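Local coordinates for thymidylate synthase ThyX (Streptomyces cacaoi subsp. asoensis, PDB 4P5A), which probably catalyses the flavin-dependent reductive methylation of UMP and dUMP at C5, with methylenetetrahydrofolate as methyl donor and NADPH as reductant, at residues C181-L186 against T218-L223; M85-W90 against L190-H195. All blocks are in the same frame, centred on the assembly; numbering follows the deposited sequence.

Contact 1. Residues C181-L186 against T218-L223; sequences CNARAL and TAWAKL. With FAD (flavin-adenine dinucleotide), chain L.
Arg-184 NH1 is held by two anionic groups: it gives a bent 2.8 Å hydrogen bond (130°) to O2P of the FAD of chain L and a salt bridge to the terminal carboxylate of Pro-239. NH2 of the same group reaches O1P of that FAD at 3.1 Å and pairs with Glu-66, while the ribose O3B lies over one face of the guanidinium, near its rim. Asn-182 ND2 donates almost straight (178°) to the adenine N1A, 2.9 Å away. Asn-182 is the N-cap of helix 183-193, and its OD1 accepts from Ala-185 N at 2.9 Å; CG set between backbone N and carbonyl carbon (chi1 60°) turns the amide back over the first turn. With a leucine in its place, the helix start would probably lose its cap and N1A its donor. On the other side of the helix, Leu-186 CD2 makes a CH-pi contact over the five-membered ring of Trp-220, 3.8 Å from its centroid. The compact methyl of Ala-183, its CB 3.8 Å from Trp-220 NE1, lets the indole come close. One helical turn is thus two-sided: amide and guanidinium read the cofactor's adenine and one of its phosphates, while aliphatic groups fix the turn to helix 207-223.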
ATOM      1  N   CYS B 181     -12.438   0.046   5.585  1.00  7.68           N
ATOM      2  CA  CYS B 181     -11.967   0.858   4.420  1.00  9.13           C
ATOM      3  C   CYS B 181     -12.163   2.296   4.835  1.00 11.34           C
ATOM      4  O   CYS B 181     -12.908   2.571   5.790  1.00 12.92           O
ATOM      5  CB  CYS B 181     -12.841   0.618   3.106  1.00  9.67           C
ATOM      6  SG  CYS B 181     -14.545   0.795   3.410  1.00 17.04           S
ATOM      7  N   ASN B 182     -11.406   3.168   4.206  1.00  8.61           N
ATOM      8  CA  ASN B 182     -11.782   4.587   4.214  1.00  7.04           C
ATOM      9  C   ASN B 182     -12.652   4.855   2.958  1.00  6.36           C
ATOM     10  O   ASN B 182     -12.787   3.980   2.068  1.00  8.02           O
ATOM     11  CB  ASN B 182     -10.574   5.511   4.316  1.00  7.38           C
ATOM     12  CG  ASN B 182      -9.603   5.340   3.140  1.00 10.10           C
ATOM     13  OD1 ASN B 182     -10.034   5.405   1.975  1.00  8.68           O
ATOM     14  ND2 ASN B 182      -8.275   5.078   3.426  1.00  9.00           N
ATOM     15  N   ALA B 183     -13.229   6.069   2.883  1.00  6.59           N
ATOM     16  CA  ALA B 183     -14.189   6.289   1.797  1.00  8.76           C
ATOM     17  C   ALA B 183     -13.512   6.288   0.413  1.00  7.21           C
ATOM     18  O   ALA B 183     -14.144   5.919  -0.591  1.00  6.23           O
ATOM     19  CB  ALA B 183     -14.848   7.696   1.994  1.00  7.73           C
ATOM     20  N   ARG B 184     -12.219   6.677   0.320  1.00  5.30           N
ATOM     21  CA  ARG B 184     -11.512   6.653  -0.979  1.00  7.86           C
ATOM     22  C   ARG B 184     -11.374   5.192  -1.426  1.00  7.46           C
ATOM     23  O   ARG B 184     -11.634   4.873  -2.625  1.00  7.36           O
ATOM     24  CB  ARG B 184     -10.159   7.362  -0.828  1.00  6.35           C
ATOM     25  CG  ARG B 184      -9.635   7.692  -2.286  1.00  8.15           C
ATOM     26  CD  ARG B 184      -8.129   8.030  -2.170  1.00  9.50           C
ATOM     27  NE  ARG B 184      -7.728   8.599  -3.474  1.00  9.24           N
ATOM     28  CZ  ARG B 184      -6.467   9.072  -3.655  1.00 11.14           C
ATOM     29  NH1 ARG B 184      -6.149   9.659  -4.865  1.00 15.50           N
ATOM     30  NH2 ARG B 184      -5.561   8.985  -2.665  1.00 10.65           N
ATOM     31  N   ALA B 185     -10.997   4.322  -0.518  1.00  5.46           N
ATOM     32  CA  ALA B 185     -10.837   2.902  -0.847  1.00  6.17           C
ATOM     33  C   ALA B 185     -12.204   2.308  -1.167  1.00  7.54           C
ATOM     34  O   ALA B 185     -12.284   1.463  -2.035  1.00  7.89           O
ATOM     35  CB  ALA B 185     -10.216   2.185   0.356  1.00  7.52           C
ATOM     36  N   LEU B 186     -13.251   2.693  -0.460  1.00  6.82           N
ATOM     37  CA  LEU B 186     -14.592   2.210  -0.763  1.00  6.51           C
ATOM     38  C   LEU B 186     -14.984   2.694  -2.174  1.00  5.70           C
ATOM     39  O   LEU B 186     -15.520   1.838  -2.933  1.00  5.44           O
ATOM     40  CB  LEU B 186     -15.639   2.730   0.284  1.00  6.32           C
ATOM     41  CG  LEU B 186     -17.065   2.188   0.003  1.00  6.28           C
ATOM     42  CD1 LEU B 186     -17.141   0.647   0.008  1.00  6.92           C
ATOM     43  CD2 LEU B 186     -17.932   2.764   1.099  1.00  8.06           C
ATOM     44  N   THR B 218     -25.003   1.450   0.094  1.00 10.49           N
ATOM     45  CA  THR B 218     -26.238   1.928   0.763  1.00 11.12           C
ATOM     46  C   THR B 218     -25.929   2.395   2.192  1.00 11.48           C
ATOM     47  O   THR B 218     -26.376   3.513   2.609  1.00 12.72           O
ATOM     48  CB  THR B 218     -27.258   0.776   0.808  1.00 11.11           C
ATOM     49  OG1 THR B 218     -27.694   0.502  -0.534  1.00 13.65           O
ATOM     50  CG2 THR B 218     -28.501   1.235   1.733  1.00 14.28           C
ATOM     51  N   ALA B 219     -25.100   1.647   2.903  1.00 11.16           N
ATOM     52  CA  ALA B 219     -24.678   2.093   4.247  1.00 10.58           C
ATOM     53  C   ALA B 219     -23.847   3.373   4.188  1.00 12.99           C
ATOM     54  O   ALA B 219     -24.028   4.322   4.926  1.00 12.70           O
ATOM     55  CB  ALA B 219     -23.905   0.979   5.025  1.00 11.24           C
ATOM     56  N   TRP B 220     -22.856   3.408   3.307  1.00  9.47           N
ATOM     57  CA  TRP B 220     -21.962   4.547   3.209  1.00  9.82           C
ATOM     58  C   TRP B 220     -22.758   5.828   2.803  1.00  9.51           C
ATOM     59  O   TRP B 220     -22.467   6.922   3.255  1.00  9.01           O
ATOM     60  CB  TRP B 220     -20.925   4.248   2.133  1.00  8.19           C
ATOM     61  CG  TRP B 220     -20.031   5.416   1.718  1.00  7.05           C
ATOM     62  CD1 TRP B 220     -19.276   6.233   2.525  1.00  7.89           C
ATOM     63  CD2 TRP B 220     -19.858   5.895   0.385  1.00  8.73           C
ATOM     64  NE1 TRP B 220     -18.577   7.122   1.738  1.00  7.74           N
ATOM     65  CE2 TRP B 220     -18.911   6.957   0.434  1.00 11.03           C
ATOM     66  CE3 TRP B 220     -20.342   5.480  -0.883  1.00 14.27           C
ATOM     67  CZ2 TRP B 220     -18.530   7.666  -0.711  1.00 10.72           C
ATOM     68  CZ3 TRP B 220     -19.940   6.139  -1.972  1.00 13.74           C
ATOM     69  CH2 TRP B 220     -19.036   7.226  -1.902  1.00 13.78           C
ATOM     70  N   ALA B 221     -23.805   5.662   1.999  1.00 10.21           N
ATOM     71  CA  ALA B 221     -24.566   6.876   1.494  1.00 11.06           C
ATOM     72  C   ALA B 221     -25.257   7.570   2.645  1.00 11.73           C
ATOM     73  O   ALA B 221     -25.439   8.814   2.608  1.00 11.18           O
ATOM     74  CB  ALA B 221     -25.566   6.431   0.460  1.00 12.45           C
ATOM     75  N   LYS B 222     -25.555   6.813   3.699  1.00 10.72           N
ATOM     76  CA  LYS B 222     -26.122   7.432   4.925  1.00 11.93           C
ATOM     77  C   LYS B 222     -25.100   8.136   5.720  1.00 13.90           C
ATOM     78  O   LYS B 222     -25.432   9.159   6.355  1.00 13.69           O
ATOM     79  CB  LYS B 222     -26.821   6.344   5.809  1.00 13.55           C
ATOM     80  CG  LYS B 222     -27.977   5.808   5.189  1.00 21.08           C
ATOM     81  CD  LYS B 222     -28.406   4.479   5.954  1.00 28.43           C
ATOM     82  CE  LYS B 222     -29.363   3.701   5.020  1.00 37.13           C
ATOM     83  NZ  LYS B 222     -29.818   2.315   5.507  1.00 43.24           N
ATOM     84  N   LEU B 223     -23.840   7.654   5.730  1.00 10.22           N
ATOM     85  CA  LEU B 223     -22.838   8.353   6.511  1.00 11.13           C
ATOM     86  C   LEU B 223     -22.256   9.566   5.782  1.00 10.95           C
ATOM     87  O   LEU B 223     -21.860  10.545   6.427  1.00 10.97           O
ATOM     88  CB  LEU B 223     -21.620   7.394   6.733  1.00 11.09           C
ATOM     89  CG  LEU B 223     -22.044   6.107   7.409  1.00 11.89           C
ATOM     90  CD1 LEU B 223     -20.716   5.187   7.506  1.00 15.07           C
ATOM     91  CD2 LEU B 223     -22.381   6.440   8.819  1.00 14.49           C
TER
HETATM   92  PA  FAD L 302      -0.510   7.003  -4.394  1.00  9.35           P
HETATM   93  O1A FAD L 302       0.458   6.439  -5.225  1.00  9.39           O
HETATM   94  O2A FAD L 302      -0.114   7.236  -2.997  1.00  8.06           O
HETATM   95  O5B FAD L 302      -1.713   5.930  -4.372  1.00  9.65           O
HETATM   96  C5B FAD L 302      -2.136   5.427  -5.542  1.00  8.16           C
HETATM   97  C4B FAD L 302      -3.676   5.036  -5.459  1.00  8.71           C
HETATM   98  O4B FAD L 302      -3.585   3.923  -4.527  1.00 11.75           O
HETATM   99  C3B FAD L 302      -4.606   6.043  -4.795  1.00  8.53           C
HETATM  100  O3B FAD L 302      -5.069   6.824  -5.902  1.00 10.92           O
HETATM  101  C2B FAD L 302      -5.706   5.179  -4.231  1.00 11.51           C
HETATM  102  O2B FAD L 302      -6.588   4.653  -5.283  1.00 13.36           O
HETATM  103  C1B FAD L 302      -4.826   4.058  -3.675  1.00  7.70           C
HETATM  104  N9A FAD L 302      -4.390   4.261  -2.267  1.00  8.57           N
HETATM  105  C8A FAD L 302      -3.105   4.216  -1.796  1.00 12.19           C
HETATM  106  N7A FAD L 302      -3.167   4.309  -0.426  1.00  7.92           N
HETATM  107  C5A FAD L 302      -4.473   4.432  -0.047  1.00  8.23           C
HETATM  108  C6A FAD L 302      -5.078   4.585   1.188  1.00 11.09           C
HETATM  109  N6A FAD L 302      -4.392   4.562   2.334  1.00  9.80           N
HETATM  110  N1A FAD L 302      -6.445   4.662   1.226  1.00  9.20           N
HETATM  111  C2A FAD L 302      -7.153   4.595   0.097  1.00  9.08           C
HETATM  112  N3A FAD L 302      -6.570   4.430  -1.139  1.00  9.13           N
HETATM  113  C4A FAD L 302      -5.226   4.380  -1.230  1.00  8.80           C
HETATM  114  N1  FAD L 302      -1.363  16.949  -1.134  1.00  7.03           N
HETATM  115  C2  FAD L 302      -1.531  17.632  -0.022  1.00  9.90           C
HETATM  116  O2  FAD L 302      -1.225  17.141   1.078  1.00  9.75           O
HETATM  117  N3  FAD L 302      -2.110  18.911  -0.044  1.00  9.36           N
HETATM  118  C4  FAD L 302      -2.543  19.484  -1.211  1.00 12.96           C
HETATM  119  O4  FAD L 302      -3.075  20.624  -1.189  1.00 11.93           O
HETATM  120  C4X FAD L 302      -2.370  18.765  -2.427  1.00 10.88           C
HETATM  121  N5  FAD L 302      -2.794  19.296  -3.612  1.00 14.39           N
HETATM  122  C5X FAD L 302      -2.445  18.633  -4.798  1.00 15.38           C
HETATM  123  C6  FAD L 302      -2.693  19.243  -6.083  1.00 14.90           C
HETATM  124  C7  FAD L 302      -2.280  18.528  -7.232  1.00 16.46           C
HETATM  125  C7M FAD L 302      -2.612  19.242  -8.598  1.00 20.06           C
HETATM  126  C8  FAD L 302      -1.626  17.284  -7.198  1.00 13.62           C
HETATM  127  C8M FAD L 302      -1.186  16.414  -8.410  1.00 20.04           C
HETATM  128  C9  FAD L 302      -1.383  16.721  -5.940  1.00 13.54           C
HETATM  129  C9A FAD L 302      -1.809  17.370  -4.783  1.00 10.25           C
HETATM  130  N10 FAD L 302      -1.483  16.791  -3.519  1.00  8.78           N
HETATM  131  C10 FAD L 302      -1.762  17.495  -2.393  1.00  9.23           C
HETATM  132  C1' FAD L 302      -0.888  15.436  -3.400  1.00  9.58           C
HETATM  133  C2' FAD L 302      -2.090  14.401  -3.541  1.00  8.69           C
HETATM  134  O2' FAD L 302      -3.066  14.508  -2.465  1.00 10.66           O
HETATM  135  C3' FAD L 302      -1.534  12.982  -3.491  1.00 11.07           C
HETATM  136  O3' FAD L 302      -0.772  12.821  -2.296  1.00 10.98           O
HETATM  137  C4' FAD L 302      -0.615  12.673  -4.706  1.00 12.09           C
HETATM  138  O4' FAD L 302      -1.227  13.166  -5.877  1.00 12.91           O
HETATM  139  C5' FAD L 302      -0.428  11.179  -4.874  1.00 10.45           C
HETATM  140  O5' FAD L 302      -1.725  10.653  -5.370  1.00  9.73           O
HETATM  141  P   FAD L 302      -2.282   9.257  -4.799  1.00  9.41           P
HETATM  142  O1P FAD L 302      -2.525   9.303  -3.358  1.00  9.94           O
HETATM  143  O2P FAD L 302      -3.547   9.074  -5.618  1.00 12.03           O
HETATM  144  O3P FAD L 302      -1.128   8.240  -5.195  1.00  9.08           O

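Contact 2. Residues M85-W90 against L190-H195; sequences MRHRTW and LSLRTH. With FAD (flavin-adenine dinucleotide), chain H.
His-87 and Arg-193 approach from opposite directions and meet edge to edge, with imidazole and guanidinium planes 61° apart. Despite that twist, Arg-193 NE donates to His-87 NE2 at 2.8 Å nearly in the plane of both groups, and the bond is close to straight (168°). Arginine suits the place because NE serves the histidine while NH2 hydrogen-bonds O2 of the bound 5-bromo-UMP, consistent with its predicted role in activating dUMP. The methyl C8M of the FAD of chain H lies over one guanidinium face, 3.4 Å from Arg-193 NH1, and FAD C5' covers one face of the His-87 ring. Leu-192 CD1 touches His-87 CE1 obliquely at 3.9 Å, adding an apolar flank beside the cofactor chain. Arg-86 starts toward Arg-193 but bends at chi2 and chi3, which swings NH2 to the flavin O2, 2.8 Å away and at the guanidinium edge. Arg-88 grips phosphate oxygen O2A with two bonds, one from NE at 2.8 Å and one from its backbone N; adenine N7A sits over the guanidinium centre. The contact joins the loop between helix 78-84 and strand 91-94 to the later part of helix 183-193, where Phe-189 meets His-87 edge-to-face and helix 207-223 packs on Leu-190.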
ATOM      1  N   MET B  85     -11.218  -9.663  -1.117  1.00  7.24           N
ATOM      2  CA  MET B  85      -9.862  -9.516  -0.562  1.00  9.64           C
ATOM      3  C   MET B  85      -8.733  -9.169  -1.525  1.00 10.71           C
ATOM      4  O   MET B  85      -7.584  -9.013  -1.090  1.00 11.20           O
ATOM      5  CB  MET B  85      -9.533 -10.751   0.186  1.00 11.02           C
ATOM      6  CG  MET B  85     -10.486 -10.754   1.469  1.00 10.85           C
ATOM      7  SD  MET B  85     -10.199 -12.196   2.603  1.00 20.40           S
ATOM      8  CE  MET B  85      -8.781 -11.582   3.217  1.00 17.95           C
ATOM      9  N   ARG B  86      -9.040  -9.071  -2.802  1.00  8.85           N
ATOM     10  CA  ARG B  86      -8.066  -8.534  -3.703  1.00  8.22           C
ATOM     11  C   ARG B  86      -7.793  -6.992  -3.522  1.00  7.27           C
ATOM     12  O   ARG B  86      -6.769  -6.473  -4.033  1.00 10.58           O
ATOM     13  CB  ARG B  86      -8.464  -8.729  -5.165  1.00  9.18           C
ATOM     14  CG  ARG B  86      -8.544 -10.235  -5.516  1.00 11.37           C
ATOM     15  CD  ARG B  86      -7.169 -10.964  -5.238  1.00 10.91           C
ATOM     16  NE  ARG B  86      -6.065 -10.326  -6.048  1.00 10.60           N
ATOM     17  CZ  ARG B  86      -5.772 -10.642  -7.318  1.00 16.60           C
ATOM     18  NH1 ARG B  86      -4.804  -9.987  -7.939  1.00 14.53           N
ATOM     19  NH2 ARG B  86      -6.471 -11.563  -8.020  1.00  9.58           N
ATOM     20  N   HIS B  87      -8.659  -6.301  -2.789  1.00  7.61           N
ATOM     21  CA  HIS B  87      -8.494  -4.848  -2.698  1.00  6.80           C
ATOM     22  C   HIS B  87      -7.525  -4.505  -1.585  1.00  8.08           C
ATOM     23  O   HIS B  87      -7.888  -4.553  -0.397  1.00  7.92           O
ATOM     24  CB  HIS B  87      -9.906  -4.244  -2.521  1.00  7.49           C
ATOM     25  CG  HIS B  87     -10.752  -4.484  -3.733  1.00  7.86           C
ATOM     26  ND1 HIS B  87     -10.936  -3.523  -4.701  1.00  8.95           N
ATOM     27  CD2 HIS B  87     -11.472  -5.563  -4.130  1.00  9.03           C
ATOM     28  CE1 HIS B  87     -11.710  -4.007  -5.667  1.00  7.23           C
ATOM     29  NE2 HIS B  87     -12.060  -5.225  -5.336  1.00  7.83           N
ATOM     30  N   ARG B  88      -6.258  -4.252  -1.936  1.00  7.11           N
ATOM     31  CA  ARG B  88      -5.150  -4.202  -0.998  1.00  5.56           C
ATOM     32  C   ARG B  88      -5.151  -2.968  -0.141  1.00  7.63           C
ATOM     33  O   ARG B  88      -4.411  -2.923   0.865  1.00  9.05           O
ATOM     34  CB  ARG B  88      -3.819  -4.219  -1.852  1.00  5.70           C
ATOM     35  CG  ARG B  88      -3.615  -5.584  -2.439  1.00  8.55           C
ATOM     36  CD  ARG B  88      -2.516  -5.396  -3.597  1.00 10.88           C
ATOM     37  NE  ARG B  88      -3.032  -4.587  -4.714  1.00  9.50           N
ATOM     38  CZ  ARG B  88      -2.277  -4.368  -5.823  1.00  7.67           C
ATOM     39  NH1 ARG B  88      -0.997  -4.836  -5.858  1.00 10.45           N
ATOM     40  NH2 ARG B  88      -2.799  -3.700  -6.845  1.00  9.03           N
ATOM     41  N   THR B  89      -5.996  -1.995  -0.489  1.00  7.22           N
ATOM     42  CA  THR B  89      -6.068  -0.796   0.360  1.00  9.04           C
ATOM     43  C   THR B  89      -7.016  -0.976   1.566  1.00 11.50           C
ATOM     44  O   THR B  89      -7.168  -0.045   2.314  1.00 13.80           O
ATOM     45  CB  THR B  89      -6.637   0.354  -0.429  1.00 12.03           C
ATOM     46  OG1 THR B  89      -7.759  -0.045  -1.252  1.00 17.16           O
ATOM     47  CG2 THR B  89      -5.643   0.757  -1.483  1.00 11.60           C
ATOM     48  N   TRP B  90      -7.647  -2.138   1.692  1.00  6.85           N
ATOM     49  CA  TRP B  90      -8.557  -2.396   2.813  1.00  6.73           C
ATOM     50  C   TRP B  90      -7.822  -3.217   3.910  1.00  7.88           C
ATOM     51  O   TRP B  90      -6.711  -3.711   3.671  1.00  9.63           O
ATOM     52  CB  TRP B  90      -9.692  -3.296   2.303  1.00  8.81           C
ATOM     53  CG  TRP B  90     -10.698  -2.568   1.387  1.00  8.37           C
ATOM     54  CD1 TRP B  90     -10.434  -1.861   0.227  1.00 10.80           C
ATOM     55  CD2 TRP B  90     -12.078  -2.620   1.560  1.00  7.09           C
ATOM     56  NE1 TRP B  90     -11.676  -1.441  -0.327  1.00  6.31           N
ATOM     57  CE2 TRP B  90     -12.680  -1.877   0.525  1.00  6.43           C
ATOM     58  CE3 TRP B  90     -12.892  -3.139   2.585  1.00  6.09           C
ATOM     59  CZ2 TRP B  90     -14.090  -1.727   0.406  1.00  9.34           C
ATOM     60  CZ3 TRP B  90     -14.334  -2.991   2.500  1.00  8.92           C
ATOM     61  CH2 TRP B  90     -14.894  -2.244   1.396  1.00 10.77           C
ATOM     62  N   LEU B 190     -16.070   0.362  -5.239  1.00  6.74           N
ATOM     63  CA  LEU B 190     -17.436   0.421  -5.822  1.00  7.86           C
ATOM     64  C   LEU B 190     -17.284   0.608  -7.355  1.00  7.67           C
ATOM     65  O   LEU B 190     -18.115   0.088  -8.091  1.00  7.97           O
ATOM     66  CB  LEU B 190     -18.269   1.586  -5.252  1.00  6.56           C
ATOM     67  CG  LEU B 190     -18.640   1.353  -3.746  1.00  7.76           C
ATOM     68  CD1 LEU B 190     -19.328   2.559  -3.271  1.00 10.29           C
ATOM     69  CD2 LEU B 190     -19.588   0.120  -3.571  1.00  9.12           C
ATOM     70  N   SER B 191     -16.297   1.368  -7.805  1.00  6.35           N
ATOM     71  CA  SER B 191     -16.130   1.606  -9.285  1.00  9.51           C
ATOM     72  C   SER B 191     -15.866   0.306  -9.948  1.00  9.14           C
ATOM     73  O   SER B 191     -16.287   0.086 -11.075  1.00  9.82           O
ATOM     74  CB  SER B 191     -14.965   2.550  -9.531  1.00  9.27           C
ATOM     75  OG  SER B 191     -14.888   2.928 -10.894  1.00  9.92           O
ATOM     76  N   LEU B 192     -15.222  -0.619  -9.267  1.00  8.95           N
ATOM     77  CA  LEU B 192     -14.844  -1.917  -9.963  1.00  9.49           C
ATOM     78  C   LEU B 192     -15.890  -3.042  -9.699  1.00 10.78           C
ATOM     79  O   LEU B 192     -16.045  -3.953 -10.503  1.00 11.26           O
ATOM     80  CB  LEU B 192     -13.485  -2.421  -9.405  1.00  7.75           C
ATOM     81  CG  LEU B 192     -12.314  -1.613  -9.863  1.00  9.63           C
ATOM     82  CD1 LEU B 192     -11.037  -2.007  -8.895  1.00  9.81           C
ATOM     83  CD2 LEU B 192     -12.036  -1.899 -11.382  1.00 12.08           C
ATOM     84  N   ARG B 193     -16.558  -3.012  -8.549  1.00 10.40           N
ATOM     85  CA  ARG B 193     -17.384  -4.141  -8.074  1.00  9.48           C
ATOM     86  C   ARG B 193     -18.895  -3.816  -8.192  1.00  9.79           C
ATOM     87  O   ARG B 193     -19.717  -4.544  -7.622  1.00 10.90           O
ATOM     88  CB  ARG B 193     -17.071  -4.549  -6.631  1.00  9.68           C
ATOM     89  CG  ARG B 193     -15.636  -4.961  -6.480  1.00  9.36           C
ATOM     90  CD  ARG B 193     -15.194  -6.128  -7.409  1.00 10.55           C
ATOM     91  NE  ARG B 193     -13.805  -6.616  -7.030  1.00  9.43           N
ATOM     92  CZ  ARG B 193     -13.270  -7.693  -7.606  1.00  9.68           C
ATOM     93  NH1 ARG B 193     -13.972  -8.381  -8.584  1.00 10.23           N
ATOM     94  NH2 ARG B 193     -12.073  -8.121  -7.203  1.00  6.44           N
ATOM     95  N   THR B 194     -19.237  -2.776  -8.933  1.00 10.77           N
ATOM     96  CA  THR B 194     -20.651  -2.620  -9.324  1.00 12.10           C
ATOM     97  C   THR B 194     -20.686  -2.470 -10.856  1.00 13.98           C
ATOM     98  O   THR B 194     -19.792  -1.834 -11.483  1.00 14.30           O
ATOM     99  CB  THR B 194     -21.338  -1.443  -8.688  1.00 12.48           C
ATOM    100  OG1 THR B 194     -20.629  -0.236  -9.010  1.00 13.64           O
ATOM    101  CG2 THR B 194     -21.444  -1.623  -7.218  1.00 10.87           C
ATOM    102  N   HIS B 195     -21.753  -3.038 -11.453  1.00 14.46           N
ATOM    103  CA  HIS B 195     -21.932  -2.921 -12.934  1.00 17.98           C
ATOM    104  C   HIS B 195     -22.984  -1.827 -13.183  1.00 18.80           C
ATOM    105  O   HIS B 195     -24.166  -2.071 -13.011  1.00 17.55           O
ATOM    106  CB  HIS B 195     -22.467  -4.252 -13.464  1.00 20.51           C
ATOM    107  CG  HIS B 195     -22.770  -4.211 -14.932  1.00 23.18           C
ATOM    108  ND1 HIS B 195     -24.062  -4.105 -15.425  1.00 34.71           N
ATOM    109  CD2 HIS B 195     -21.952  -4.218 -16.015  1.00 25.04           C
ATOM    110  CE1 HIS B 195     -24.024  -4.043 -16.753  1.00 34.78           C
ATOM    111  NE2 HIS B 195     -22.757  -4.127 -17.138  1.00 29.10           N
TER
HETATM  112  PA  FAD H 302      -6.354  -2.267  -4.838  1.00  9.96           P
HETATM  113  O1A FAD H 302      -7.287  -1.781  -3.812  1.00 10.42           O
HETATM  114  O2A FAD H 302      -5.534  -3.430  -4.646  1.00  8.49           O
HETATM  115  O5B FAD H 302      -5.462  -1.065  -5.264  1.00 10.01           O
HETATM  116  C5B FAD H 302      -6.061   0.258  -5.564  1.00  9.08           C
HETATM  117  C4B FAD H 302      -5.118   1.080  -6.400  1.00  9.19           C
HETATM  118  O4B FAD H 302      -3.878   1.228  -5.679  1.00 12.77           O
HETATM  119  C3B FAD H 302      -4.722   0.385  -7.664  1.00  8.32           C
HETATM  120  O3B FAD H 302      -5.701   0.617  -8.707  1.00 12.46           O
HETATM  121  C2B FAD H 302      -3.377   1.037  -8.029  1.00 11.43           C
HETATM  122  O2B FAD H 302      -3.686   2.401  -8.498  1.00 13.99           O
HETATM  123  C1B FAD H 302      -2.732   1.195  -6.617  1.00  9.89           C
HETATM  124  N9A FAD H 302      -1.861   0.077  -6.213  1.00 10.62           N
HETATM  125  C8A FAD H 302      -1.975  -0.626  -5.072  1.00 11.13           C
HETATM  126  N7A FAD H 302      -0.977  -1.501  -4.958  1.00 10.08           N
HETATM  127  C5A FAD H 302      -0.147  -1.296  -6.057  1.00  9.40           C
HETATM  128  C6A FAD H 302       1.060  -1.857  -6.545  1.00 11.57           C
HETATM  129  N6A FAD H 302       1.743  -2.835  -5.871  1.00  9.37           N
HETATM  130  N1A FAD H 302       1.548  -1.373  -7.734  1.00 11.46           N
HETATM  131  C2A FAD H 302       0.954  -0.361  -8.408  1.00  9.83           C
HETATM  132  N3A FAD H 302      -0.203   0.204  -7.976  1.00 11.72           N
HETATM  133  C4A FAD H 302      -0.772  -0.293  -6.840  1.00 11.77           C
HETATM  134  N1  FAD H 302      -7.512 -10.779 -10.929  1.00  7.63           N
HETATM  135  C2  FAD H 302      -6.729 -11.833 -11.324  1.00 12.73           C
HETATM  136  O2  FAD H 302      -5.838 -12.306 -10.637  1.00  9.89           O
HETATM  137  N3  FAD H 302      -7.055 -12.494 -12.485  1.00 11.69           N
HETATM  138  C4  FAD H 302      -8.146 -12.103 -13.251  1.00 12.09           C
HETATM  139  O4  FAD H 302      -8.322 -12.725 -14.335  1.00 13.23           O
HETATM  140  C4X FAD H 302      -8.928 -11.004 -12.850  1.00 12.48           C
HETATM  141  N5  FAD H 302      -9.967 -10.462 -13.639  1.00 14.50           N
HETATM  142  C5X FAD H 302     -10.825  -9.475 -13.070  1.00 16.95           C
HETATM  143  C6  FAD H 302     -12.044  -9.057 -13.654  1.00 16.50           C
HETATM  144  C7  FAD H 302     -12.854  -8.062 -13.086  1.00 19.19           C
HETATM  145  C7M FAD H 302     -14.143  -7.732 -13.858  1.00 20.19           C
HETATM  146  C8  FAD H 302     -12.553  -7.442 -11.840  1.00 14.12           C
HETATM  147  C8M FAD H 302     -13.406  -6.292 -11.216  1.00 15.32           C
HETATM  148  C9  FAD H 302     -11.349  -7.852 -11.220  1.00 16.19           C
HETATM  149  C9A FAD H 302     -10.532  -8.890 -11.803  1.00 12.03           C
HETATM  150  N10 FAD H 302      -9.328  -9.295 -11.167  1.00 14.35           N
HETATM  151  C10 FAD H 302      -8.588 -10.361 -11.683  1.00 13.81           C
HETATM  152  C1' FAD H 302      -8.945  -8.738  -9.837  1.00 11.77           C
HETATM  153  C2' FAD H 302      -8.196  -7.397 -10.262  1.00 13.17           C
HETATM  154  O2' FAD H 302      -6.958  -7.653 -10.990  1.00 11.89           O
HETATM  155  C3' FAD H 302      -7.722  -6.630  -9.001  1.00  9.97           C
HETATM  156  O3' FAD H 302      -6.945  -7.441  -8.101  1.00 12.66           O
HETATM  157  C4' FAD H 302      -8.978  -6.062  -8.150  1.00 12.78           C
HETATM  158  O4' FAD H 302      -9.936  -5.593  -9.041  1.00 14.98           O
HETATM  159  C5' FAD H 302      -8.465  -4.946  -7.203  1.00 10.51           C
HETATM  160  O5' FAD H 302      -8.244  -3.767  -8.006  1.00  9.42           O
HETATM  161  P   FAD H 302      -6.957  -2.859  -7.645  1.00 10.40           P
HETATM  162  O1P FAD H 302      -5.659  -3.597  -7.713  1.00  9.50           O
HETATM  163  O2P FAD H 302      -7.063  -1.709  -8.561  1.00 11.40           O
HETATM  164  O3P FAD H 302      -7.204  -2.429  -6.135  1.00 10.78           O

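Both contacts are buried and share helix 183-193, contact 1 at its start and contact 2 near its end. Trp-90 bridges them: its indole packs on Cys-181, and NE1 makes a weak hydrogen bond to Ala-185 O. Trp-220 of contact 1 likewise touches Leu-190 of contact 2, so helix 207-223 backs both. Their chemistry differs. In contact 1 the two segments meet through methyl groups against an indole, with no hydrogen bond between them, while Asn-182 and Arg-184 turn to the FAD; in contact 2 a hydrogen bond crosses between the segments beside flavin and nucleotide. The two ends of the helix serve different FAD molecules, in keeping with cofactor sites each built from three subunits of the tetramer.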